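Local structure of Peptide/nickel transport system substrate-binding protein (Listeria monocytogenes serotype 1/2a, 5KZT) at residues K303-Y306 against T307-L311; N378-K381 against S382-I386; F406-R409 against L410-Q414. The protein binds peptides, one of which is held in this structure, and probably delivers them for uptake as the substrate-binding component of an oligopeptide transport system. All coordinates share one frame; numbering follows the deposited sequence.

Contact 1. Residues K303-Y306 against T307-L311; sequences KQSY and TDTVL
Tyr306 and Val310 meet on the buried flank of the short helix 303-311, in the solute-binding protein fold of the OppA family. Val310 CB stands over the centre of the Tyr306 ring, 4.3 Å from its centroid and 11° off the normal, a CH-pi contact. With CG anti to the backbone N (chi1 -178°), the ring swings toward the C-terminal end of the segment, where CE2 comes to 3.8 Å from Leu311 CD1. Beyond the ring, Tyr306 OH is hydrogen-bonded to Ser382 on helix 377-393. The buried Thr307 turns its hydroxyl back to the preceding turn, OG1 donating to Gln304 O at 2.9 Å, and the same carbonyl accepts from Asp308 N. The exposed flank is looser and polar: Gln304 bends back at chi2 so that NE2 donates to Asp308 OD1 at 3.2 Å, with the carboxylate oxygen in the plane of the amide but approached from above its own plane. Toward 307-311 the helix widens into a pi-type turn. Here Thr309 N bonds weakly to Ser305 O and is shared with Tyr306 O, which also accepts from Val310 N. The threonine side chain adds another link: Thr309 OG1 donates to Ser305 O at 2.7 Å, from 38° above the carbonyl plane.

Contact 2. Residues N378-K381 against S382-I386; sequences NARK and SSEFI
Ser382 N donates to Asn378 O at 2.9 Å, one of four successive i to i+4 bonds that make this part of helix 377-393 a regular alpha-helix. The next three run from Ser383 N to Ala379 O, from Glu384 N to Arg380 O, and from Phe385 N to Lys381 O, with N-H...O angles between 156° and 165°. On the exposed side Arg380 and Glu384 lie alongside each other and point the same way. Glu384 OE2 approaches the aliphatic part of the arginine, 3.9 Å from Arg380 CG, while OE1 sits near the guanidinium plane at its edge. The 4.3 Å between Arg380 NE and Glu384 OE1 is too long for a salt bridge, and the two planes are turned 63° apart, so the attraction is probably loose. Arg380 is extended from CG to NE, which carries its charged end outward from the helix. The buried side presents small residues, Ala379, Ser382 and Ser383. Helix 377-393 is the connection of a beta-alpha-beta unit between strands 367-374 and 397-404: Ser383 packs on Phe371 and is hydrogen-bonded to Asn403, Ser382 touches Met422 of strand 420-425, and Phe385 rests against helix 303-311.

Contact 3. Residues F406-R409 against L410-Q414; sequences FKVR and LQNDQ
Leu410 reaches back one turn to the ring of Phe406 in the main apolar contact of helix 406-414. Its CD1 methyl is over one face, 4.0 Å from the centroid of the Phe406 ring and 20° off the normal, offset toward the rim, so the CH-pi contact is centred near the CE1-CZ side. CD2 of Leu410 also approaches Phe406 CE1 at 3.8 Å. This fit depends on Leu410 CG lying beside its backbone N (chi1 -67°), which turns the isobutyl group back toward the start of the helix. Both side chains also pack against the bound peptide.

Van der Waals contact of another kind lies on a different flank, where Val408 and Asn412 run side by side and the methyl Val408 CG1 comes to 3.8 Å from the amide nitrogen Asn412 ND2.

Flat groups also meet within the first turn: the guanidinium carbon of Arg409 lies in the plane of the Phe406 ring, at its edge. The arginine bends at chi3 (66°) to bring its head there, and NH1 comes within 4.2 Å of Leu410 CD2, an oblique approach.

Backbone hydrogen bonds join the two halves. The shortest, Asp413 N to Arg409 O, is 2.8 Å; Leu410 N, Gln411 N and Asn412 N reach the carbonyls of Phe406, Lys407 and Val408 in the same i to i+4 pattern.

The charged ends find partners beyond the helix. Arg409 NE forms a salt bridge with Asp374, NH2 is hydrogen-bonded to the peptide backbone, and Asp413 pairs with Lys276 of strand 264-277. Helix 406-414 follows strand 397-404, Arg409 touching its Val404 and Thr372 of strand 367-374, and Asn412 touching Lys402.

The three contacts follow one another along the chain, each within a single helix: 303-311, 377-393 and 406-414. Contacts 1 and 2 are neighbours, their centres 10 Å apart; besides the tyrosine-serine bond that joins them, Thr309 O packs against Lys381 CE at 3.4 Å. Contact 3 stands apart, its centre about 18 Å from that of contact 2 and about 25 Å from that of contact 1. Strands 367-374 and 397-404, parallel neighbours in the mixed sheet, tie contacts 2 and 3 together. All three helices reach the bound peptide, so they help to shape its binding site.

Contact 1. Residues K303-Y306 against T307-L311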
ATOM      1  N   LYS A 303       5.336 -19.082  12.498  1.00 22.35           N
ATOM      2  CA  LYS A 303       4.840 -18.457  11.249  1.00 21.53           C
ATOM      3  C   LYS A 303       4.167 -19.492  10.339  1.00 22.00           C
ATOM      4  O   LYS A 303       3.169 -19.192   9.680  1.00 21.04           O
ATOM      5  CB  LYS A 303       5.954 -17.775  10.458  1.00 20.78           C
ATOM      6  CG  LYS A 303       6.856 -16.854  11.261  1.00 20.39           C
ATOM      7  CD  LYS A 303       7.785 -16.066  10.367  1.00 19.78           C
ATOM      8  CE  LYS A 303       8.859 -15.379  11.193  1.00 19.71           C
ATOM      9  NZ  LYS A 303       9.697 -14.468  10.375  1.00 19.42           N
ATOM     10  N   GLN A 304       4.720 -20.701  10.301  1.00 23.16           N
ATOM     11  CA  GLN A 304       4.170 -21.755   9.449  1.00 24.14           C
ATOM     12  C   GLN A 304       2.763 -22.103   9.894  1.00 24.56           C
ATOM     13  O   GLN A 304       1.840 -22.155   9.073  1.00 24.49           O
ATOM     14  CB  GLN A 304       5.069 -22.998   9.451  1.00 25.68           C
ATOM     15  CG  GLN A 304       4.676 -24.072   8.435  1.00 26.86           C
ATOM     16  CD  GLN A 304       4.841 -23.564   7.023  1.00 26.76           C
ATOM     17  OE1 GLN A 304       5.950 -23.199   6.628  1.00 26.55           O
ATOM     18  NE2 GLN A 304       3.739 -23.503   6.258  1.00 26.97           N
ATOM     19  N   SER A 305       2.595 -22.312  11.199  1.00 25.12           N
ATOM     20  CA  SER A 305       1.302 -22.660  11.769  1.00 26.17           C
ATOM     21  C   SER A 305       0.301 -21.533  11.550  1.00 25.51           C
ATOM     22  O   SER A 305      -0.844 -21.794  11.184  1.00 25.99           O
ATOM     23  CB  SER A 305       1.428 -22.962  13.260  1.00 26.79           C
ATOM     24  OG  SER A 305       0.177 -23.306  13.793  1.00 27.78           O
ATOM     25  N   TYR A 306       0.758 -20.294  11.757  1.00 25.00           N
ATOM     26  CA  TYR A 306      -0.035 -19.104  11.469  1.00 24.39           C
ATOM     27  C   TYR A 306      -0.664 -19.180  10.077  1.00 24.21           C
ATOM     28  O   TYR A 306      -1.886 -19.113   9.944  1.00 24.43           O
ATOM     29  CB  TYR A 306       0.815 -17.825  11.596  1.00 23.72           C
ATOM     30  CG  TYR A 306       0.013 -16.581  11.360  1.00 23.45           C
ATOM     31  CD1 TYR A 306      -0.658 -15.962  12.409  1.00 23.60           C
ATOM     32  CD2 TYR A 306      -0.107 -16.030  10.088  1.00 22.95           C
ATOM     33  CE1 TYR A 306      -1.414 -14.826  12.208  1.00 23.21           C
ATOM     34  CE2 TYR A 306      -0.870 -14.894   9.876  1.00 22.97           C
ATOM     35  CZ  TYR A 306      -1.517 -14.291  10.946  1.00 23.18           C
ATOM     36  OH  TYR A 306      -2.273 -13.163  10.757  1.00 22.77           O
ATOM     37  N   THR A 307       0.158 -19.338   9.044  1.00 24.03           N
ATOM     38  CA  THR A 307      -0.373 -19.363   7.675  1.00 24.12           C
ATOM     39  C   THR A 307      -1.246 -20.588   7.416  1.00 25.28           C
ATOM     40  O   THR A 307      -2.252 -20.477   6.714  1.00 24.73           O
ATOM     41  CB  THR A 307       0.720 -19.306   6.596  1.00 23.89           C
ATOM     42  OG1 THR A 307       1.582 -20.433   6.720  1.00 24.73           O
ATOM     43  CG2 THR A 307       1.529 -18.054   6.731  1.00 23.03           C
ATOM     44  N   ASP A 308      -0.862 -21.737   7.987  1.00 25.93           N
ATOM     45  CA  ASP A 308      -1.633 -22.993   7.862  1.00 27.42           C
ATOM     46  C   ASP A 308      -2.960 -22.996   8.613  1.00 27.37           C
ATOM     47  O   ASP A 308      -3.802 -23.849   8.355  1.00 27.61           O
ATOM     48  CB  ASP A 308      -0.847 -24.201   8.423  1.00 28.98           C
ATOM     49  CG  ASP A 308       0.372 -24.593   7.586  1.00 30.09           C
ATOM     50  OD1 ASP A 308       0.573 -24.060   6.473  1.00 30.96           O
ATOM     51  OD2 ASP A 308       1.149 -25.459   8.071  1.00 31.61           O
ATOM     52  N   THR A 309      -3.099 -22.129   9.609  1.00 26.73           N
ATOM     53  CA  THR A 309      -4.256 -22.123  10.500  1.00 27.59           C
ATOM     54  C   THR A 309      -5.138 -20.915  10.253  1.00 26.69           C
ATOM     55  O   THR A 309      -6.341 -21.051  10.066  1.00 27.62           O
ATOM     56  CB  THR A 309      -3.789 -22.112  11.976  1.00 28.29           C
ATOM     57  OG1 THR A 309      -2.927 -23.239  12.186  1.00 29.39           O
ATOM     58  CG2 THR A 309      -4.975 -22.167  12.958  1.00 29.03           C
ATOM     59  N   VAL A 310      -4.542 -19.733  10.268  1.00 25.28           N
ATOM     60  CA  VAL A 310      -5.307 -18.488  10.163  1.00 24.56           C
ATOM     61  C   VAL A 310      -5.651 -18.106   8.721  1.00 23.85           C
ATOM     62  O   VAL A 310      -6.763 -17.662   8.468  1.00 24.40           O
ATOM     63  CB  VAL A 310      -4.568 -17.330  10.865  1.00 24.05           C
ATOM     64  CG1 VAL A 310      -5.267 -15.989  10.634  1.00 23.57           C
ATOM     65  CG2 VAL A 310      -4.425 -17.639  12.351  1.00 24.55           C
ATOM     66  N   LEU A 311      -4.712 -18.265   7.796  1.00 23.13           N
ATOM     67  CA  LEU A 311      -4.881 -17.778   6.420  1.00 22.78           C
ATOM     68  C   LEU A 311      -5.439 -18.817   5.445  1.00 23.22           C
ATOM     69  O   LEU A 311      -6.503 -18.620   4.868  1.00 23.09           O
ATOM     70  CB  LEU A 311      -3.553 -17.222   5.904  1.00 22.01           C
ATOM     71  CG  LEU A 311      -3.054 -15.999   6.691  1.00 21.60           C
ATOM     72  CD1 LEU A 311      -1.701 -15.559   6.177  1.00 21.05           C
ATOM     73  CD2 LEU A 311      -4.030 -14.834   6.629  1.00 21.61           C
TER

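Contact 2. Residues N378-K381 against S382-I386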
ATOM      1  N   ASN A 378     -11.326 -12.416  10.266  1.00 27.26           N
ATOM      2  CA  ASN A 378     -10.023 -13.076  10.144  1.00 27.49           C
ATOM      3  C   ASN A 378      -8.922 -12.350  10.902  1.00 25.82           C
ATOM      4  O   ASN A 378      -7.999 -12.985  11.387  1.00 25.23           O
ATOM      5  CB  ASN A 378      -9.606 -13.289   8.682  1.00 28.47           C
ATOM      6  CG  ASN A 378      -8.551 -14.385   8.540  1.00 29.34           C
ATOM      7  OD1 ASN A 378      -8.809 -15.553   8.859  1.00 30.62           O
ATOM      8  ND2 ASN A 378      -7.363 -14.018   8.073  1.00 28.83           N
ATOM      9  N   ALA A 379      -9.007 -11.028  10.997  1.00 24.57           N
ATOM     10  CA  ALA A 379      -8.029 -10.271  11.790  1.00 23.65           C
ATOM     11  C   ALA A 379      -8.148 -10.630  13.279  1.00 23.42           C
ATOM     12  O   ALA A 379      -7.141 -10.749  13.953  1.00 22.84           O
ATOM     13  CB  ALA A 379      -8.210  -8.777  11.588  1.00 23.18           C
ATOM     14  N   ARG A 380      -9.374 -10.810  13.758  1.00 24.46           N
ATOM     15  CA  ARG A 380      -9.642 -11.270  15.130  1.00 26.21           C
ATOM     16  C   ARG A 380      -9.094 -12.700  15.398  1.00 25.59           C
ATOM     17  O   ARG A 380      -8.513 -12.962  16.434  1.00 25.14           O
ATOM     18  CB  ARG A 380     -11.147 -11.171  15.397  1.00 29.42           C
ATOM     19  CG  ARG A 380     -11.651 -11.693  16.737  1.00 33.01           C
ATOM     20  CD  ARG A 380     -13.151 -11.462  16.820  1.00 36.72           C
ATOM     21  NE  ARG A 380     -13.800 -12.218  17.900  1.00 40.74           N
ATOM     22  CZ  ARG A 380     -15.102 -12.149  18.204  1.00 44.09           C
ATOM     23  NH1 ARG A 380     -15.928 -11.364  17.507  1.00 45.38           N
ATOM     24  NH2 ARG A 380     -15.590 -12.873  19.216  1.00 46.81           N
ATOM     25  N   LYS A 381      -9.286 -13.616  14.454  1.00 25.36           N
ATOM     26  CA  LYS A 381      -8.642 -14.931  14.495  1.00 25.88           C
ATOM     27  C   LYS A 381      -7.099 -14.828  14.548  1.00 24.61           C
ATOM     28  O   LYS A 381      -6.429 -15.536  15.322  1.00 24.00           O
ATOM     29  CB  LYS A 381      -9.060 -15.742  13.269  1.00 27.27           C
ATOM     30  CG  LYS A 381      -8.642 -17.193  13.315  1.00 29.24           C
ATOM     31  CD  LYS A 381      -8.964 -17.883  12.006  1.00 30.91           C
ATOM     32  CE  LYS A 381      -8.487 -19.316  12.039  1.00 33.11           C
ATOM     33  NZ  LYS A 381      -9.208 -20.122  13.061  1.00 35.11           N
ATOM     34  N   SER A 382      -6.557 -13.946  13.713  1.00 23.34           N
ATOM     35  CA  SER A 382      -5.132 -13.694  13.655  1.00 22.62           C
ATOM     36  C   SER A 382      -4.598 -13.234  15.000  1.00 22.35           C
ATOM     37  O   SER A 382      -3.637 -13.798  15.513  1.00 22.33           O
ATOM     38  CB  SER A 382      -4.817 -12.647  12.586  1.00 21.99           C
ATOM     39  OG  SER A 382      -3.520 -12.129  12.739  1.00 21.26           O
ATOM     40  N   SER A 383      -5.235 -12.212  15.552  1.00 22.51           N
ATOM     41  CA  SER A 383      -4.846 -11.653  16.851  1.00 22.87           C
ATOM     42  C   SER A 383      -4.919 -12.661  18.001  1.00 24.01           C
ATOM     43  O   SER A 383      -4.017 -12.702  18.854  1.00 23.86           O
ATOM     44  CB  SER A 383      -5.710 -10.446  17.164  1.00 23.23           C
ATOM     45  OG  SER A 383      -5.363  -9.381  16.284  1.00 23.19           O
ATOM     46  N   GLU A 384      -5.988 -13.445  18.031  1.00 25.22           N
ATOM     47  CA  GLU A 384      -6.136 -14.510  19.048  1.00 26.99           C
ATOM     48  C   GLU A 384      -5.031 -15.579  18.915  1.00 26.31           C
ATOM     49  O   GLU A 384      -4.504 -16.059  19.923  1.00 26.24           O
ATOM     50  CB  GLU A 384      -7.557 -15.125  19.014  1.00 29.62           C
ATOM     51  CG  GLU A 384      -8.594 -14.309  19.814  1.00 31.44           C
ATOM     52  CD  GLU A 384     -10.066 -14.582  19.472  1.00 34.75           C
ATOM     53  OE1 GLU A 384     -10.938 -14.308  20.326  1.00 37.44           O
ATOM     54  OE2 GLU A 384     -10.385 -15.043  18.350  1.00 36.14           O
ATOM     55  N   PHE A 385      -4.649 -15.911  17.683  1.00 25.20           N
ATOM     56  CA  PHE A 385      -3.527 -16.832  17.429  1.00 25.63           C
ATOM     57  C   PHE A 385      -2.193 -16.280  17.944  1.00 24.80           C
ATOM     58  O   PHE A 385      -1.447 -16.984  18.615  1.00 25.18           O
ATOM     59  CB  PHE A 385      -3.422 -17.157  15.932  1.00 25.92           C
ATOM     60  CG  PHE A 385      -2.386 -18.200  15.593  1.00 26.90           C
ATOM     61  CD1 PHE A 385      -1.049 -17.843  15.407  1.00 26.46           C
ATOM     62  CD2 PHE A 385      -2.752 -19.534  15.411  1.00 28.84           C
ATOM     63  CE1 PHE A 385      -0.096 -18.795  15.079  1.00 27.82           C
ATOM     64  CE2 PHE A 385      -1.803 -20.487  15.074  1.00 30.01           C
ATOM     65  CZ  PHE A 385      -0.472 -20.117  14.922  1.00 29.51           C
ATOM     66  N   ILE A 386      -1.901 -15.023  17.616  1.00 23.62           N
ATOM     67  CA  ILE A 386      -0.665 -14.385  18.053  1.00 23.01           C
ATOM     68  C   ILE A 386      -0.636 -14.230  19.578  1.00 23.44           C
ATOM     69  O   ILE A 386       0.377 -14.531  20.210  1.00 23.52           O
ATOM     70  CB  ILE A 386      -0.445 -13.034  17.326  1.00 22.00           C
ATOM     71  CG1 ILE A 386      -0.118 -13.307  15.861  1.00 22.30           C
ATOM     72  CG2 ILE A 386       0.703 -12.241  17.932  1.00 21.43           C
ATOM     73  CD1 ILE A 386      -0.342 -12.133  14.967  1.00 22.09           C
TER

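Contact 3. Residues F406-R409 against L410-Q414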
ATOM      1  N   PHE A 406      -9.610  -0.369   9.847  1.00 17.54           N
ATOM      2  CA  PHE A 406      -8.357  -0.156   9.174  1.00 16.71           C
ATOM      3  C   PHE A 406      -7.924   1.314   9.296  1.00 16.71           C
ATOM      4  O   PHE A 406      -6.792   1.611   9.677  1.00 15.65           O
ATOM      5  CB  PHE A 406      -8.557  -0.559   7.706  1.00 16.62           C
ATOM      6  CG  PHE A 406      -7.354  -0.419   6.838  1.00 15.78           C
ATOM      7  CD1 PHE A 406      -6.081  -0.772   7.279  1.00 15.23           C
ATOM      8  CD2 PHE A 406      -7.510  -0.004   5.527  1.00 15.93           C
ATOM      9  CE1 PHE A 406      -4.985  -0.661   6.447  1.00 14.67           C
ATOM     10  CE2 PHE A 406      -6.432   0.087   4.679  1.00 15.37           C
ATOM     11  CZ  PHE A 406      -5.158  -0.242   5.141  1.00 14.83           C
ATOM     12  N   LYS A 407      -8.846   2.229   9.001  1.00 17.41           N
ATOM     13  CA  LYS A 407      -8.527   3.667   9.098  1.00 17.93           C
ATOM     14  C   LYS A 407      -8.084   4.140  10.494  1.00 17.76           C
ATOM     15  O   LYS A 407      -7.207   4.999  10.596  1.00 17.18           O
ATOM     16  CB  LYS A 407      -9.642   4.541   8.533  1.00 19.20           C
ATOM     17  CG  LYS A 407     -10.920   4.605   9.320  1.00 20.72           C
ATOM     18  CD  LYS A 407     -11.905   5.506   8.566  1.00 22.04           C
ATOM     19  CE  LYS A 407     -13.285   5.451   9.158  1.00 23.49           C
ATOM     20  NZ  LYS A 407     -14.335   5.975   8.239  1.00 24.60           N
ATOM     21  N   VAL A 408      -8.625   3.526  11.544  1.00 17.88           N
ATOM     22  CA  VAL A 408      -8.251   3.842  12.924  1.00 18.40           C
ATOM     23  C   VAL A 408      -6.851   3.280  13.198  1.00 17.59           C
ATOM     24  O   VAL A 408      -6.008   3.949  13.810  1.00 17.10           O
ATOM     25  CB  VAL A 408      -9.312   3.313  13.942  1.00 19.40           C
ATOM     26  CG1 VAL A 408      -8.870   3.540  15.394  1.00 19.92           C
ATOM     27  CG2 VAL A 408     -10.657   3.986  13.712  1.00 20.54           C
ATOM     28  N   ARG A 409      -6.577   2.055  12.736  1.00 17.27           N
ATOM     29  CA  ARG A 409      -5.232   1.496  12.900  1.00 16.98           C
ATOM     30  C   ARG A 409      -4.186   2.413  12.263  1.00 16.32           C
ATOM     31  O   ARG A 409      -3.111   2.667  12.830  1.00 15.29           O
ATOM     32  CB  ARG A 409      -5.120   0.084  12.302  1.00 17.05           C
ATOM     33  CG  ARG A 409      -3.690  -0.409  12.296  1.00 16.77           C
ATOM     34  CD  ARG A 409      -3.580  -1.897  12.099  1.00 17.11           C
ATOM     35  NE  ARG A 409      -4.023  -2.364  10.785  1.00 17.36           N
ATOM     36  CZ  ARG A 409      -3.301  -2.337   9.664  1.00 16.80           C
ATOM     37  NH1 ARG A 409      -2.093  -1.798   9.623  1.00 16.41           N
ATOM     38  NH2 ARG A 409      -3.815  -2.870   8.555  1.00 17.19           N
ATOM     39  N   LEU A 410      -4.506   2.900  11.073  1.00 16.62           N
ATOM     40  CA  LEU A 410      -3.571   3.752  10.338  1.00 16.77           C
ATOM     41  C   LEU A 410      -3.389   5.082  11.054  1.00 17.60           C
ATOM     42  O   LEU A 410      -2.267   5.542  11.201  1.00 17.32           O
ATOM     43  CB  LEU A 410      -4.052   3.956   8.909  1.00 16.78           C
ATOM     44  CG  LEU A 410      -4.047   2.709   8.024  1.00 16.75           C
ATOM     45  CD1 LEU A 410      -4.422   3.140   6.621  1.00 17.06           C
ATOM     46  CD2 LEU A 410      -2.713   2.009   8.016  1.00 16.20           C
ATOM     47  N   GLN A 411      -4.475   5.668  11.546  1.00 19.29           N
ATOM     48  CA  GLN A 411      -4.387   6.918  12.333  1.00 20.88           C
ATOM     49  C   GLN A 411      -3.534   6.746  13.575  1.00 20.40           C
ATOM     50  O   GLN A 411      -2.699   7.605  13.882  1.00 19.87           O
ATOM     51  CB  GLN A 411      -5.764   7.420  12.759  1.00 23.44           C
ATOM     52  CG  GLN A 411      -6.582   7.980  11.614  1.00 25.47           C
ATOM     53  CD  GLN A 411      -8.033   8.335  11.985  1.00 28.81           C
ATOM     54  OE1 GLN A 411      -8.693   7.693  12.836  1.00 31.34           O
ATOM     55  NE2 GLN A 411      -8.533   9.378  11.347  1.00 30.61           N
ATOM     56  N   ASN A 412      -3.781   5.661  14.305  1.00 20.29           N
ATOM     57  CA  ASN A 412      -3.005   5.369  15.517  1.00 20.72           C
ATOM     58  C   ASN A 412      -1.537   5.108  15.162  1.00 20.22           C
ATOM     59  O   ASN A 412      -0.637   5.461  15.922  1.00 19.89           O
ATOM     60  CB  ASN A 412      -3.573   4.169  16.283  1.00 20.96           C
ATOM     61  CG  ASN A 412      -4.964   4.409  16.816  1.00 22.07           C
ATOM     62  OD1 ASN A 412      -5.484   5.526  16.753  1.00 22.62           O
ATOM     63  ND2 ASN A 412      -5.602   3.344  17.306  1.00 22.37           N
ATOM     64  N   ASP A 413      -1.300   4.483  14.004  1.00 20.44           N
ATOM     65  CA  ASP A 413       0.062   4.269  13.505  1.00 20.66           C
ATOM     66  C   ASP A 413       0.762   5.613  13.287  1.00 20.74           C
ATOM     67  O   ASP A 413       1.839   5.850  13.863  1.00 20.45           O
ATOM     68  CB  ASP A 413       0.050   3.429  12.219  1.00 20.78           C
ATOM     69  CG  ASP A 413       1.439   3.129  11.707  1.00 21.85           C
ATOM     70  OD1 ASP A 413       2.161   2.359  12.393  1.00 21.72           O
ATOM     71  OD2 ASP A 413       1.818   3.668  10.618  1.00 23.50           O
ATOM     72  N   GLN A 414       0.140   6.507  12.525  1.00 21.29           N
ATOM     73  CA  GLN A 414       0.708   7.850  12.287  1.00 22.25           C
ATOM     74  C   GLN A 414       0.990   8.603  13.593  1.00 22.24           C
ATOM     75  O   GLN A 414       2.003   9.301  13.687  1.00 21.45           O
ATOM     76  CB  GLN A 414      -0.204   8.732  11.417  1.00 23.63           C
ATOM     77  CG  GLN A 414      -0.336   8.316   9.952  1.00 24.56           C
ATOM     78  CD  GLN A 414       1.002   8.374   9.220  1.00 25.43           C
ATOM     79  OE1 GLN A 414       1.674   9.420   9.236  1.00 26.90           O
ATOM     80  NE2 GLN A 414       1.428   7.241   8.626  1.00 25.51           N
TER